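Local coordinates for protein FkbI (Streptomyces hygroscopicus, PDB 1R2J), which binds FAD and probably acts as an acyl-ACP dehydrogenase of the acyl-CoA dehydrogenase family in biosynthesis of the methoxymalonyl extender unit of the polyketide FK520, at residues F111-A116 / G138-T143; G163-V168 / A205-S210. All blocks are in the same frame, centred on the assembly; numbering follows the deposited sequence.

Contact 1 (F111-A116 / G138-T143); sequences FSERQA and GHKVWT. With FAD (flavin-adenine dinucleotide), chain B.
Val141 CG1 sits at the edge of the Arg114 guanidinium, in its plane, and also rests against Arg114 CD at 3.7 Å. Two other flat groups serve the flavin. One face of the Phe111 ring carries FAD O2 over its centre, 3.0 Å above the plane, while Trp142 offers a face to the FAD methyl C8M, displaced toward the rim. FAD O2 also takes two backbone hydrogen bonds, from Phe111 N at 3.0 Å and from Ser112 N at 2.8 Å. With OG anti to the backbone N (chi1 173°), Ser112 turns its hydroxyl against Val141 CG2. In the backbone, Val141 N donates to Ser112 O (3.0 Å). Lys140 bends at chi2 (-57°), which brings NZ to Phe111 O at 2.9 Å, from above the carbonyl plane; NZ also forms a salt bridge with Glu113 OE1, whose position is less certain. The backbone carbonyl of Phe155 gives NZ a further acceptor, so this buried lysine probably helps to hold the loop whose amides bind FAD O2. The loop follows strand 107-110, and Glu113 to Ala116 form a type I turn. Lys140 lies on strand 133-143, paired with strand 192-196 through Leu194 and touching Val154 of strand 151-156.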
# COMPACT_ATOMS: atom_id res chain seq x y z
N PHE A 111 -8.15 -7.37 -6.32
CA PHE A 111 -8.69 -7.20 -7.66
C PHE A 111 -7.84 -7.97 -8.65
O PHE A 111 -8.32 -8.45 -9.68
CB PHE A 111 -8.74 -5.70 -8.03
CG PHE A 111 -7.51 -4.92 -7.63
CD1 PHE A 111 -6.38 -4.89 -8.44
CD2 PHE A 111 -7.49 -4.22 -6.42
CE1 PHE A 111 -5.24 -4.17 -8.06
CE2 PHE A 111 -6.35 -3.50 -6.03
CZ PHE A 111 -5.23 -3.48 -6.85
N SER A 112 -6.56 -8.12 -8.33
CA SER A 112 -5.64 -8.84 -9.20
C SER A 112 -5.92 -10.34 -9.26
O SER A 112 -6.35 -10.95 -8.29
CB SER A 112 -4.21 -8.61 -8.74
OG SER A 112 -3.35 -9.45 -9.48
N GLU A 113 -5.67 -10.94 -10.43
CA GLU A 113 -5.87 -12.37 -10.62
C GLU A 113 -4.69 -12.96 -11.38
O GLU A 113 -3.88 -12.22 -11.96
CB GLU A 113 -7.17 -12.63 -11.39
CG GLU A 113 -8.42 -12.09 -10.69
CD GLU A 113 -9.72 -12.54 -11.34
OE1 GLU A 113 -10.78 -11.96 -11.02
OE2 GLU A 113 -9.69 -13.47 -12.17
N ARG A 114 -4.59 -14.28 -11.38
CA ARG A 114 -3.49 -14.97 -12.05
C ARG A 114 -3.28 -14.49 -13.49
O ARG A 114 -2.14 -14.29 -13.92
CB ARG A 114 -3.75 -16.48 -12.05
CG ARG A 114 -2.49 -17.33 -11.88
CD ARG A 114 -1.88 -17.13 -10.49
NE ARG A 114 -0.70 -17.97 -10.28
CZ ARG A 114 -0.11 -18.15 -9.10
NH1 ARG A 114 -0.59 -17.55 -8.02
NH2 ARG A 114 0.96 -18.92 -9.00
N GLN A 115 -4.37 -14.29 -14.22
CA GLN A 115 -4.28 -13.85 -15.61
C GLN A 115 -4.52 -12.35 -15.81
O GLN A 115 -4.45 -11.85 -16.93
CB GLN A 115 -5.27 -14.63 -16.47
CG GLN A 115 -6.72 -14.17 -16.35
CD GLN A 115 -7.32 -14.37 -14.96
OE1 GLN A 115 -6.89 -15.24 -14.20
NE2 GLN A 115 -8.33 -13.57 -14.64
N ALA A 116 -4.82 -11.64 -14.72
CA ALA A 116 -5.08 -10.21 -14.79
C ALA A 116 -4.22 -9.44 -13.80
O ALA A 116 -4.57 -9.32 -12.63
CB ALA A 116 -6.57 -9.94 -14.53
N GLY A 138 -14.72 -16.64 -7.69
CA GLY A 138 -13.50 -16.29 -8.39
C GLY A 138 -12.23 -16.61 -7.63
O GLY A 138 -12.22 -17.46 -6.73
N HIS A 139 -11.16 -15.90 -7.98
CA HIS A 139 -9.87 -16.10 -7.35
C HIS A 139 -9.04 -14.82 -7.49
O HIS A 139 -9.02 -14.20 -8.55
CB HIS A 139 -9.14 -17.25 -8.05
CG HIS A 139 -7.82 -17.61 -7.43
ND1 HIS A 139 -6.81 -16.69 -7.24
CD2 HIS A 139 -7.34 -18.80 -6.99
CE1 HIS A 139 -5.77 -17.29 -6.70
NE2 HIS A 139 -6.06 -18.57 -6.53
N LYS A 140 -8.39 -14.42 -6.41
CA LYS A 140 -7.54 -13.23 -6.42
C LYS A 140 -6.16 -13.69 -5.98
O LYS A 140 -6.02 -14.69 -5.27
CB LYS A 140 -8.07 -12.16 -5.46
CG LYS A 140 -9.42 -11.57 -5.83
CD LYS A 140 -9.41 -10.96 -7.23
CE LYS A 140 -10.78 -10.40 -7.61
NZ LYS A 140 -10.82 -9.85 -9.00
N VAL A 141 -5.13 -12.96 -6.40
CA VAL A 141 -3.76 -13.31 -6.05
C VAL A 141 -3.04 -12.18 -5.34
O VAL A 141 -3.40 -11.01 -5.49
CB VAL A 141 -2.95 -13.69 -7.30
CG1 VAL A 141 -3.52 -14.94 -7.95
CG2 VAL A 141 -2.93 -12.52 -8.29
N TRP A 142 -2.03 -12.54 -4.56
CA TRP A 142 -1.21 -11.57 -3.85
C TRP A 142 -1.92 -10.49 -3.05
O TRP A 142 -1.37 -9.40 -2.88
CB TRP A 142 -0.27 -10.88 -4.83
CG TRP A 142 0.94 -11.65 -5.12
CD1 TRP A 142 1.13 -12.58 -6.10
CD2 TRP A 142 2.17 -11.59 -4.39
NE1 TRP A 142 2.40 -13.09 -6.04
CE2 TRP A 142 3.06 -12.50 -4.99
CE3 TRP A 142 2.61 -10.85 -3.28
CZ2 TRP A 142 4.37 -12.69 -4.53
CZ3 TRP A 142 3.90 -11.04 -2.82
CH2 TRP A 142 4.77 -11.96 -3.45
N THR A 143 -3.11 -10.77 -2.54
CA THR A 143 -3.85 -9.77 -1.78
C THR A 143 -3.13 -9.38 -0.49
O THR A 143 -2.97 -10.20 0.41
CB THR A 143 -5.25 -10.27 -1.43
OG1 THR A 143 -5.85 -10.84 -2.60
CG2 THR A 143 -6.13 -9.13 -0.94
PA FAD B . 2.27 -8.59 -15.65
O1A FAD B . 1.23 -7.66 -15.22
O2A FAD B . 2.29 -10.08 -15.87
O5B FAD B . 3.72 -8.19 -15.39
C5B FAD B . 4.12 -7.64 -16.58
C4B FAD B . 5.50 -7.08 -16.69
O4B FAD B . 5.22 -6.64 -18.06
C3B FAD B . 5.56 -5.84 -15.86
O3B FAD B . 6.90 -5.49 -15.69
C2B FAD B . 4.83 -4.84 -16.61
O2B FAD B . 5.09 -3.43 -16.41
C1B FAD B . 5.04 -5.24 -18.10
N9A FAD B . 3.89 -4.94 -18.89
C8A FAD B . 2.59 -5.50 -18.92
N7A FAD B . 1.77 -4.96 -19.77
C5A FAD B . 2.51 -3.97 -20.38
C6A FAD B . 2.23 -3.04 -21.39
N6A FAD B . 1.03 -2.97 -21.98
N1A FAD B . 3.23 -2.17 -21.77
C2A FAD B . 4.45 -2.22 -21.20
N3A FAD B . 4.84 -3.11 -20.19
C4A FAD B . 3.74 -3.96 -19.87
N1 FAD B . -2.87 -6.98 -6.18
C2 FAD B . -4.11 -6.70 -5.60
O2 FAD B . -5.17 -6.76 -6.25
N3 FAD B . -4.17 -6.35 -4.26
C4 FAD B . -3.05 -6.26 -3.39
O4 FAD B . -3.22 -5.93 -2.18
C4X FAD B . -1.85 -6.57 -3.97
N5 FAD B . -0.68 -6.50 -3.09
C5X FAD B . 0.57 -6.84 -3.63
C6 FAD B . 1.75 -6.83 -2.84
C7 FAD B . 3.05 -7.20 -3.33
C7M FAD B . 4.26 -7.17 -2.40
C8 FAD B . 3.15 -7.61 -4.69
C8M FAD B . 4.45 -8.06 -5.33
C9 FAD B . 2.04 -7.61 -5.50
C9A FAD B . 0.74 -7.21 -5.02
N10 FAD B . -0.49 -7.21 -5.86
C10 FAD B . -1.76 -6.92 -5.36
C1' FAD B . -0.11 -7.52 -7.17
C2' FAD B . 0.25 -6.18 -8.03
O2' FAD B . -1.10 -5.78 -8.42
C3' FAD B . 0.90 -6.67 -9.19
O3' FAD B . 2.30 -6.29 -9.13
C4' FAD B . 0.64 -6.43 -10.70
O4' FAD B . -0.65 -6.51 -11.22
C5' FAD B . 1.46 -7.55 -11.12
O5' FAD B . 0.99 -8.23 -12.24
P FAD B . 1.80 -9.59 -12.61
O1P FAD B . 0.46 -9.55 -12.95
O2P FAD B . 1.82 -10.92 -13.42
O3P FAD B . 2.12 -9.17 -14.14
O HOH W 1 -6.52 -16.01 -10.13

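Contact 2 (G163-V168 / A205-S210); sequences GAVVVV and AVLAGS
Ala164 CB and Ser210 CB meet at 3.5 Å, a tight fit of two small groups at one end of the contact. Beside them Ser210 OG accepts a nearly straight hydrogen bond from Val165 N (2.9 Å, 174°) and donates one to Leu207 O at 2.7 Å. The hydroxyl thus ties strand 164-168 to the type II turn from Leu207 to Ser210; its chi1 of -86° sets OG beside its own backbone N. With alanine in place of Ser210, Val165 N would probably lose its acceptor and Leu207 O its hydroxyl donor, so that the turn could shift against the strand. Farther along, Leu207 N donates to Val165 O, nearly along the C=O axis, and Val167 N donates to Ala205 O at 3.1 Å. These two bonds frame the single bridge between Val166 and Val206.

Two sets of apolar bumps flank this bridge. On the face with Val166, its two methyls part: CG1 leans on Ala205 CB, and CG2 meets Val206 CG2 at 3.7 Å. The small Ala205 thus lies beside one branch of Val166 and the branched Val206 beside the other. On the face with Val165 and Val167, Leu207 reaches between the two valines, its CD1 lying against Val165 CG1 at 4.0 Å and its CD2 approaching Val167 CG2 more loosely. Leu88 of helix 69-88 touches both Val165 and Leu207, whereas Val127 of strand 126-130 packs on Val166 and Val206. The arrangement is an irregular chain segment laid along an edge strand: 164-169 is outermost in a three-stranded sheet, and 205-210 extends that edge by one bridge within the beta domain between the helical domains of the acyl-CoA dehydrogenase fold.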
# COMPACT_ATOMS: atom_id res chain seq x y z
N GLY A 163 -18.55 -5.26 -13.70
CA GLY A 163 -17.84 -4.50 -12.70
C GLY A 163 -18.63 -4.20 -11.44
O GLY A 163 -19.59 -3.44 -11.46
N ALA A 164 -18.22 -4.82 -10.34
CA ALA A 164 -18.89 -4.63 -9.06
C ALA A 164 -17.87 -4.88 -7.95
O ALA A 164 -16.84 -5.51 -8.16
CB ALA A 164 -20.06 -5.61 -8.91
N VAL A 165 -18.16 -4.35 -6.76
CA VAL A 165 -17.26 -4.52 -5.62
C VAL A 165 -18.05 -5.06 -4.43
O VAL A 165 -19.07 -4.49 -4.06
CB VAL A 165 -16.62 -3.18 -5.22
CG1 VAL A 165 -15.55 -3.41 -4.17
CG2 VAL A 165 -16.03 -2.50 -6.45
N VAL A 166 -17.56 -6.15 -3.84
CA VAL A 166 -18.24 -6.78 -2.71
C VAL A 166 -17.36 -6.93 -1.47
O VAL A 166 -16.22 -7.38 -1.55
CB VAL A 166 -18.77 -8.18 -3.09
CG1 VAL A 166 -19.68 -8.73 -1.98
CG2 VAL A 166 -19.53 -8.11 -4.40
N VAL A 167 -17.91 -6.55 -0.32
CA VAL A 167 -17.19 -6.67 0.95
C VAL A 167 -17.58 -8.04 1.50
O VAL A 167 -18.71 -8.25 1.94
CB VAL A 167 -17.61 -5.57 1.95
CG1 VAL A 167 -16.87 -5.76 3.27
CG2 VAL A 167 -17.32 -4.20 1.36
N VAL A 168 -16.63 -8.97 1.47
CA VAL A 168 -16.85 -10.34 1.93
C VAL A 168 -16.18 -10.68 3.25
O VAL A 168 -14.97 -10.46 3.42
CB VAL A 168 -16.34 -11.35 0.88
CG1 VAL A 168 -16.77 -12.76 1.25
CG2 VAL A 168 -16.86 -10.98 -0.51
N ALA A 205 -23.89 -6.22 0.89
CA ALA A 205 -22.44 -6.32 0.88
C ALA A 205 -21.89 -5.72 -0.40
O ALA A 205 -20.75 -5.25 -0.44
CB ALA A 205 -22.01 -7.78 1.00
N VAL A 206 -22.70 -5.74 -1.45
CA VAL A 206 -22.30 -5.19 -2.74
C VAL A 206 -22.47 -3.68 -2.75
O VAL A 206 -23.59 -3.17 -2.76
CB VAL A 206 -23.12 -5.79 -3.88
CG1 VAL A 206 -22.60 -5.30 -5.22
CG2 VAL A 206 -23.05 -7.31 -3.82
N LEU A 207 -21.35 -2.96 -2.74
CA LEU A 207 -21.38 -1.51 -2.73
C LEU A 207 -22.23 -0.92 -3.84
O LEU A 207 -22.29 -1.45 -4.95
CB LEU A 207 -19.95 -0.97 -2.83
CG LEU A 207 -19.02 -1.33 -1.66
CD1 LEU A 207 -17.61 -0.84 -1.96
CD2 LEU A 207 -19.54 -0.72 -0.37
N ALA A 208 -22.90 0.19 -3.54
CA ALA A 208 -23.75 0.87 -4.51
C ALA A 208 -22.84 1.45 -5.59
O ALA A 208 -21.70 1.81 -5.31
CB ALA A 208 -24.55 1.98 -3.84
N GLY A 209 -23.34 1.55 -6.81
CA GLY A 209 -22.50 2.08 -7.86
C GLY A 209 -21.65 0.96 -8.44
O GLY A 209 -20.75 1.20 -9.25
N SER A 210 -21.93 -0.26 -8.01
CA SER A 210 -21.23 -1.44 -8.51
C SER A 210 -21.76 -1.78 -9.90
O SER A 210 -21.77 -2.94 -10.30
CB SER A 210 -21.46 -2.64 -7.59
OG SER A 210 -20.53 -2.68 -6.52

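Both segments of contact 1 precede those of contact 2 along the chain. Their centres are about 17 Å apart and their nearest atoms about 7 Å, so they do not touch. A three-stranded sheet connects them: its middle strand, 151-156, is flanked by strand 107-110, which leads into the loop of contact 1, and by strand 164-169, which belongs to contact 2. Phe155 of the middle strand touches both Phe111 and Val165. Contact 1 binds the flavin directly, whereas contact 2 lies farther out, the side chain of Val165 being about 11 Å from FAD, where the chain leaves the beta structure for helix 219-248.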